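Local atomic coordinates of sporozoite-specific SAG protein (Toxoplasma gondii, PDB entry 2WNK), a protein that serves as a SAG2-related surface antigen of the sporozoite stage, built from two SRS domains and probably displayed on the parasite membrane. Residues A[58-70]-A[82-96]. Residues are numbered along the deposited sequence; the frame is centred on the assembly and turned at random.
Sequences ALKDVLKSASLAQ and FTLTVDALPEAETSV
Gln-70 and Phe-82 run side by side from neighbouring strands, a worked example of how a β hairpin sorts its side chains between two faces. The glutamine chain, extended with CG anti to the backbone N (chi1 180°), follows the ring's rim and brings NE2 to the edge at CE2, 3.4 Å away; amide and ring planes stand 64° apart. On the same face Leu-68 and Leu-84 cross at about a right angle, CD1 of Leu-68 resting 3.9 Å from CB of Leu-84.

The opposite face carries Ser-67, Thr-83 and Thr-85, with Ala-69 among them. Thr-85 N meets Ser-67 O almost straight (2.8 Å, 165°). A water donates to Thr-83 O and lies 2.9 Å from Thr-85 OG1, with a weak link across to Ser-67 OG.

Beyond the Ala-66 and Val-86 pair, Ser-65 O takes Asp-87 N at 2.8 Å and, weakly, Ala-88 N. Leu-63, buried, points toward 82-96: CD2 lies 3.9 Å from CG of Pro-90, the two side chains pointing the same way, while CD1 faces Val-86 and Val-96. The side chains of Val-62 and Val-96 slide past each other in opposite directions, their CG1 methyls 3.8 Å apart.

Strand 66-72 is an outer strand of a three-stranded antiparallel sheet, with 80-86 between it and 22-28. Buried Leu-68, Leu-84 and Phe-82 give the hairpin's core layer in this SRS domain's sandwich; Leu-84 meets Ile-125 of strand 121-127 in the facing sheet, which includes strand 94-101, and Leu-59 and Val-96 pack on Val-47 of strand 46-48.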
ATOM      1  N   ALA A  58      18.415 -10.772   7.868  1.00 16.95           N
ATOM      2  CA  ALA A  58      18.029 -11.161   6.517  1.00 16.90           C
ATOM      3  C   ALA A  58      16.679 -10.554   6.177  1.00 17.17           C
ATOM      4  O   ALA A  58      15.736 -10.566   6.996  1.00 17.87           O
ATOM      5  CB  ALA A  58      17.970 -12.691   6.397  1.00 16.15           C
ATOM      6  N   LEU A  59      16.566 -10.042   4.963  1.00 17.74           N
ATOM      7  CA  LEU A  59      15.327  -9.439   4.525  1.00 18.17           C
ATOM      8  C   LEU A  59      14.098 -10.357   4.713  1.00 19.93           C
ATOM      9  O   LEU A  59      13.028  -9.888   5.109  1.00 19.95           O
ATOM     10  CB  LEU A  59      15.446  -8.981   3.067  1.00 17.19           C
ATOM     11  CG  LEU A  59      14.147  -8.462   2.452  1.00 17.57           C
ATOM     12  CD1 LEU A  59      13.626  -7.214   3.158  1.00 18.70           C
ATOM     13  CD2 LEU A  59      14.375  -8.153   0.977  1.00 17.39           C
ATOM     14  N   LYS A  60      14.208 -11.648   4.393  1.00 20.99           N
ATOM     15  CA  LYS A  60      13.011 -12.513   4.479  1.00 23.10           C
ATOM     16  C   LYS A  60      12.524 -12.780   5.896  1.00 23.93           C
ATOM     17  O   LYS A  60      11.395 -13.265   6.086  1.00 24.39           O
ATOM     18  CB  LYS A  60      13.198 -13.848   3.774  1.00 23.65           C
ATOM     19  CG  LYS A  60      14.588 -14.403   3.825  1.00 26.13           C
ATOM     20  CD  LYS A  60      15.364 -13.765   2.673  1.00 31.27           C
ATOM     21  CE  LYS A  60      14.428 -13.081   1.628  1.00 32.15           C
ATOM     22  NZ  LYS A  60      15.091 -12.034   0.758  1.00 32.34           N
ATOM     23  N   ASP A  61      13.389 -12.500   6.862  1.00 24.12           N
ATOM     24  CA  ASP A  61      13.082 -12.639   8.290  1.00 24.55           C
ATOM     25  C   ASP A  61      12.473 -11.375   8.878  1.00 25.16           C
ATOM     26  O   ASP A  61      12.063 -11.366  10.063  1.00 25.53           O
ATOM     27  CB  ASP A  61      14.362 -12.947   9.053  1.00 24.30           C
ATOM     28  CG  ASP A  61      14.861 -14.331   8.789  1.00 25.05           C
ATOM     29  OD1 ASP A  61      14.017 -15.203   8.485  1.00 24.99           O
ATOM     30  OD2 ASP A  61      16.085 -14.547   8.899  1.00 25.30           O
ATOM     31  N   VAL A  62      12.480 -10.292   8.101  1.00 24.49           N
ATOM     32  CA  VAL A  62      11.805  -9.051   8.525  1.00 25.34           C
ATOM     33  C   VAL A  62      10.593  -8.728   7.670  1.00 25.45           C
ATOM     34  O   VAL A  62       9.544  -8.320   8.168  1.00 26.07           O
ATOM     35  CB  VAL A  62      12.780  -7.866   8.528  1.00 25.28           C
ATOM     36  CG1 VAL A  62      12.072  -6.607   8.962  1.00 26.16           C
ATOM     37  CG2 VAL A  62      13.890  -8.168   9.469  1.00 27.68           C
ATOM     38  N   LEU A  63      10.735  -8.929   6.364  1.00 25.24           N
ATOM     39  CA  LEU A  63       9.625  -8.813   5.434  1.00 26.27           C
ATOM     40  C   LEU A  63       9.610 -10.096   4.608  1.00 26.93           C
ATOM     41  O   LEU A  63      10.468 -10.305   3.748  1.00 27.28           O
ATOM     42  CB  LEU A  63       9.814  -7.590   4.527  1.00 26.02           C
ATOM     43  CG  LEU A  63       9.800  -6.219   5.201  1.00 24.98           C
ATOM     44  CD1 LEU A  63      10.240  -5.169   4.177  1.00 23.93           C
ATOM     45  CD2 LEU A  63       8.413  -5.890   5.743  1.00 25.40           C
ATOM     46  N   LYS A  64       8.633 -10.949   4.884  1.00 27.17           N
ATOM     47  CA  LYS A  64       8.620 -12.321   4.385  1.00 28.19           C
ATOM     48  C   LYS A  64       8.461 -12.457   2.869  1.00 27.24           C
ATOM     49  O   LYS A  64       8.863 -13.479   2.301  1.00 28.16           O
ATOM     50  CB  LYS A  64       7.508 -13.118   5.070  1.00 28.42           C
ATOM     51  CG  LYS A  64       7.533 -13.110   6.588  1.00 31.90           C
ATOM     52  CD  LYS A  64       8.625 -14.015   7.153  1.00 36.57           C
ATOM     53  CE  LYS A  64       8.337 -14.369   8.618  1.00 38.19           C
ATOM     54  NZ  LYS A  64       8.005 -13.171   9.466  1.00 39.62           N
ATOM     55  N   SER A  65       7.839 -11.479   2.217  1.00 25.89           N
ATOM     56  CA  SER A  65       7.697 -11.537   0.766  1.00 25.52           C
ATOM     57  C   SER A  65       8.096 -10.200   0.142  1.00 23.99           C
ATOM     58  O   SER A  65       7.262  -9.382  -0.200  1.00 24.20           O
ATOM     59  CB  SER A  65       6.282 -11.973   0.333  1.00 26.29           C
ATOM     60  OG  SER A  65       5.282 -11.387   1.139  1.00 29.98           O
ATOM     61  N   ALA A  66       9.397  -9.980   0.052  1.00 22.55           N
ATOM     62  CA  ALA A  66       9.931  -8.729  -0.441  1.00 19.78           C
ATOM     63  C   ALA A  66      11.233  -9.057  -1.158  1.00 18.94           C
ATOM     64  O   ALA A  66      11.784 -10.142  -0.984  1.00 18.79           O
ATOM     65  CB  ALA A  66      10.194  -7.801   0.706  1.00 19.68           C
ATOM     66  N   SER A  67      11.704  -8.125  -1.971  1.00 17.25           N
ATOM     67  CA  SER A  67      12.993  -8.282  -2.604  1.00 17.51           C
ATOM     68  C   SER A  67      13.631  -6.925  -2.836  1.00 16.90           C
ATOM     69  O   SER A  67      12.920  -5.946  -3.012  1.00 17.42           O
ATOM     70  CB  SER A  67      12.805  -8.995  -3.948  1.00 16.78           C
ATOM     71  OG  SER A  67      11.951  -8.233  -4.776  1.00 21.45           O
ATOM     72  N   LEU A  68      14.970  -6.892  -2.844  1.00 15.55           N
ATOM     73  CA  LEU A  68      15.741  -5.712  -3.187  1.00 14.70           C
ATOM     74  C   LEU A  68      16.571  -6.037  -4.427  1.00 15.33           C
ATOM     75  O   LEU A  68      17.303  -7.037  -4.429  1.00 16.15           O
ATOM     76  CB  LEU A  68      16.729  -5.361  -2.061  1.00 14.69           C
ATOM     77  CG  LEU A  68      17.473  -4.026  -2.099  1.00 14.15           C
ATOM     78  CD1 LEU A  68      16.550  -2.792  -1.902  1.00 14.25           C
ATOM     79  CD2 LEU A  68      18.548  -4.067  -1.021  1.00 15.65           C
ATOM     80  N   ALA A  69      16.477  -5.176  -5.438  1.00 14.61           N
ATOM     81  CA  ALA A  69      17.323  -5.264  -6.646  1.00 14.76           C
ATOM     82  C   ALA A  69      18.303  -4.104  -6.672  1.00 16.04           C
ATOM     83  O   ALA A  69      18.052  -3.059  -6.080  1.00 15.77           O
ATOM     84  CB  ALA A  69      16.468  -5.253  -7.906  1.00 14.80           C
ATOM     85  N   GLN A  70      19.425  -4.305  -7.361  1.00 16.52           N
ATOM     86  CA  GLN A  70      20.467  -3.296  -7.483  1.00 17.90           C
ATOM     87  C   GLN A  70      20.809  -3.131  -8.950  1.00 17.87           C
ATOM     88  O   GLN A  70      20.866  -4.115  -9.681  1.00 18.62           O
ATOM     89  CB  GLN A  70      21.724  -3.768  -6.762  1.00 18.33           C
ATOM     90  CG  GLN A  70      22.882  -2.787  -6.835  1.00 21.59           C
ATOM     91  CD  GLN A  70      24.192  -3.352  -6.257  1.00 25.57           C
ATOM     92  OE1 GLN A  70      24.882  -4.136  -6.908  1.00 30.05           O
ATOM     93  NE2 GLN A  70      24.548  -2.928  -5.059  1.00 28.40           N
ATOM     94  N   PHE A  82      18.589   1.297  -6.326  1.00 13.78           N
ATOM     95  CA  PHE A  82      18.009   0.172  -5.622  1.00 14.44           C
ATOM     96  C   PHE A  82      16.497   0.176  -5.739  1.00 15.24           C
ATOM     97  O   PHE A  82      15.882   1.246  -5.714  1.00 15.99           O
ATOM     98  CB  PHE A  82      18.406   0.221  -4.143  1.00 14.69           C
ATOM     99  CG  PHE A  82      19.866   0.081  -3.953  1.00 14.82           C
ATOM    100  CD1 PHE A  82      20.692   1.208  -3.921  1.00 12.03           C
ATOM    101  CD2 PHE A  82      20.438  -1.174  -3.964  1.00 12.42           C
ATOM    102  CE1 PHE A  82      22.068   1.056  -3.835  1.00 14.91           C
ATOM    103  CE2 PHE A  82      21.808  -1.319  -3.872  1.00 13.85           C
ATOM    104  CZ  PHE A  82      22.623  -0.206  -3.808  1.00 13.39           C
ATOM    105  N   THR A  83      15.919  -1.024  -5.774  1.00 14.33           N
ATOM    106  CA  THR A  83      14.457  -1.194  -5.875  1.00 15.41           C
ATOM    107  C   THR A  83      14.008  -2.190  -4.825  1.00 14.38           C
ATOM    108  O   THR A  83      14.395  -3.349  -4.869  1.00 15.70           O
ATOM    109  CB  THR A  83      14.062  -1.704  -7.296  1.00 14.35           C
ATOM    110  OG1 THR A  83      14.591  -0.801  -8.257  1.00 16.66           O
ATOM    111  CG2 THR A  83      12.552  -1.741  -7.468  1.00 16.35           C
ATOM    112  N   LEU A  84      13.188  -1.742  -3.875  1.00 14.95           N
ATOM    113  CA  LEU A  84      12.675  -2.629  -2.864  1.00 15.28           C
ATOM    114  C   LEU A  84      11.226  -2.866  -3.230  1.00 16.44           C
ATOM    115  O   LEU A  84      10.434  -1.916  -3.303  1.00 15.54           O
ATOM    116  CB  LEU A  84      12.739  -1.998  -1.465  1.00 15.47           C
ATOM    117  CG  LEU A  84      12.091  -2.924  -0.420  1.00 17.01           C
ATOM    118  CD1 LEU A  84      13.077  -4.056  -0.068  1.00 16.55           C
ATOM    119  CD2 LEU A  84      11.613  -2.142   0.856  1.00 18.07           C
ATOM    120  N   THR A  85      10.894  -4.132  -3.482  1.00 17.00           N
ATOM    121  CA  THR A  85       9.531  -4.523  -3.766  1.00 17.61           C
ATOM    122  C   THR A  85       8.956  -5.254  -2.580  1.00 18.53           C
ATOM    123  O   THR A  85       9.591  -6.160  -2.049  1.00 18.89           O
ATOM    124  CB  THR A  85       9.496  -5.473  -4.956  1.00 17.67           C
ATOM    125  OG1 THR A  85       9.961  -4.773  -6.108  1.00 18.86           O
ATOM    126  CG2 THR A  85       8.057  -5.949  -5.224  1.00 17.72           C
ATOM    127  N   VAL A  86       7.768  -4.842  -2.134  1.00 19.70           N
ATOM    128  CA  VAL A  86       7.099  -5.502  -1.020  1.00 20.63           C
ATOM    129  C   VAL A  86       5.812  -6.163  -1.520  1.00 21.43           C
ATOM    130  O   VAL A  86       4.782  -5.499  -1.677  1.00 21.91           O
ATOM    131  CB  VAL A  86       6.784  -4.523   0.115  1.00 20.98           C
ATOM    132  CG1 VAL A  86       6.172  -5.272   1.283  1.00 20.99           C
ATOM    133  CG2 VAL A  86       8.066  -3.802   0.561  1.00 21.58           C
ATOM    134  N   ASP A  87       5.902  -7.473  -1.745  1.00 21.61           N
ATOM    135  CA  ASP A  87       4.869  -8.277  -2.403  1.00 23.63           C
ATOM    136  C   ASP A  87       3.652  -8.468  -1.485  1.00 23.09           C
ATOM    137  O   ASP A  87       2.508  -8.452  -1.940  1.00 23.57           O
ATOM    138  CB  ASP A  87       5.449  -9.653  -2.826  1.00 23.76           C
ATOM    139  CG  ASP A  87       6.531  -9.546  -3.925  1.00 26.67           C
ATOM    140  OD1 ASP A  87       6.282  -8.884  -4.943  1.00 27.39           O
ATOM    141  OD2 ASP A  87       7.643 -10.114  -3.768  1.00 31.34           O
ATOM    142  N   ALA A  88       3.900  -8.665  -0.192  1.00 23.32           N
ATOM    143  CA  ALA A  88       2.818  -8.765   0.786  1.00 23.63           C
ATOM    144  C   ALA A  88       3.199  -7.929   1.990  1.00 23.14           C
ATOM    145  O   ALA A  88       4.371  -7.928   2.388  1.00 23.85           O
ATOM    146  CB  ALA A  88       2.578 -10.227   1.196  1.00 24.18           C
ATOM    147  N   LEU A  89       2.250  -7.167   2.539  1.00 22.20           N
ATOM    148  CA  LEU A  89       2.548  -6.326   3.711  1.00 20.32           C
ATOM    149  C   LEU A  89       2.615  -7.170   4.979  1.00 20.72           C
ATOM    150  O   LEU A  89       1.913  -8.167   5.107  1.00 20.78           O
ATOM    151  CB  LEU A  89       1.539  -5.177   3.881  1.00 20.15           C
ATOM    152  CG  LEU A  89       1.428  -4.146   2.751  1.00 19.41           C
ATOM    153  CD1 LEU A  89       0.379  -3.101   3.047  1.00 18.63           C
ATOM    154  CD2 LEU A  89       2.768  -3.474   2.599  1.00 17.64           C
ATOM    155  N   PRO A  90       3.486  -6.783   5.899  1.00 20.57           N
ATOM    156  CA  PRO A  90       3.652  -7.552   7.126  1.00 20.89           C
ATOM    157  C   PRO A  90       2.420  -7.402   8.022  1.00 21.69           C
ATOM    158  O   PRO A  90       1.638  -6.472   7.850  1.00 21.03           O
ATOM    159  CB  PRO A  90       4.875  -6.901   7.781  1.00 20.72           C
ATOM    160  CG  PRO A  90       4.877  -5.504   7.270  1.00 19.21           C
ATOM    161  CD  PRO A  90       4.338  -5.578   5.862  1.00 20.40           C
ATOM    162  N   GLU A  91       2.266  -8.268   9.012  1.00 21.91           N
ATOM    163  CA  GLU A  91       1.075  -8.122   9.851  1.00 23.43           C
ATOM    164  C   GLU A  91       1.162  -6.921  10.775  1.00 22.56           C
ATOM    165  O   GLU A  91       0.132  -6.377  11.178  1.00 23.19           O
ATOM    166  CB  GLU A  91       0.726  -9.379  10.642  1.00 24.27           C
ATOM    167  CG  GLU A  91      -0.818  -9.511  10.814  1.00 28.84           C
ATOM    168  CD  GLU A  91      -1.595  -9.171   9.517  1.00 35.71           C
ATOM    169  OE1 GLU A  91      -2.237  -8.092   9.433  1.00 38.60           O
ATOM    170  OE2 GLU A  91      -1.549  -9.975   8.562  1.00 38.35           O
ATOM    171  N   ALA A  92       2.389  -6.530  11.129  1.00 21.47           N
ATOM    172  CA  ALA A  92       2.605  -5.342  11.924  1.00 20.33           C
ATOM    173  C   ALA A  92       3.514  -4.375  11.170  1.00 19.77           C
ATOM    174  O   ALA A  92       4.441  -4.796  10.498  1.00 19.23           O
ATOM    175  CB  ALA A  92       3.245  -5.706  13.252  1.00 21.22           C
ATOM    176  N   GLU A  93       3.241  -3.086  11.318  1.00 19.54           N
ATOM    177  CA  GLU A  93       4.077  -2.030  10.750  1.00 19.79           C
ATOM    178  C   GLU A  93       5.509  -2.178  11.236  1.00 19.63           C
ATOM    179  O   GLU A  93       5.751  -2.405  12.441  1.00 20.22           O
ATOM    180  CB  GLU A  93       3.521  -0.683  11.204  1.00 20.31           C
ATOM    181  CG  GLU A  93       4.450   0.480  11.105  1.00 22.50           C
ATOM    182  CD  GLU A  93       3.734   1.804  11.227  1.00 24.85           C
ATOM    183  OE1 GLU A  93       2.610   1.920  10.706  1.00 27.06           O
ATOM    184  OE2 GLU A  93       4.284   2.740  11.848  1.00 28.07           O
ATOM    185  N   THR A  94       6.463  -2.042  10.322  1.00 19.48           N
ATOM    186  CA  THR A  94       7.840  -2.095  10.755  1.00 20.73           C
ATOM    187  C   THR A  94       8.738  -1.259   9.868  1.00 19.84           C
ATOM    188  O   THR A  94       8.293  -0.660   8.863  1.00 20.02           O
ATOM    189  CB  THR A  94       8.310  -3.540  10.815  1.00 21.76           C
ATOM    190  OG1 THR A  94       9.590  -3.591  11.476  1.00 23.89           O
ATOM    191  CG2 THR A  94       8.347  -4.121   9.436  1.00 22.66           C
ATOM    192  N   SER A  95      10.007  -1.211  10.250  1.00 17.79           N
ATOM    193  CA  SER A  95      10.958  -0.337   9.578  1.00 17.82           C
ATOM    194  C   SER A  95      12.182  -1.139   9.152  1.00 16.51           C
ATOM    195  O   SER A  95      12.698  -1.971   9.908  1.00 16.55           O
ATOM    196  CB  SER A  95      11.419   0.780  10.511  1.00 17.67           C
ATOM    197  OG  SER A  95      10.439   1.793  10.657  1.00 20.66           O
ATOM    198  N   VAL A  96      12.659  -0.894   7.938  1.00 15.56           N
ATOM    199  CA  VAL A  96      13.978  -1.346   7.548  1.00 15.00           C
ATOM    200  C   VAL A  96      14.873  -0.142   7.198  1.00 15.42           C
ATOM    201  O   VAL A  96      14.384   0.919   6.837  1.00 14.56           O
ATOM    202  CB  VAL A  96      13.983  -2.384   6.402  1.00 15.28           C
ATOM    203  CG1 VAL A  96      13.184  -3.656   6.838  1.00 17.44           C
ATOM    204  CG2 VAL A  96      13.389  -1.821   5.119  1.00 15.06           C
TER
HETATM  205  O   HOH W   1      12.845  -5.257  -6.249  1.00 18.08           O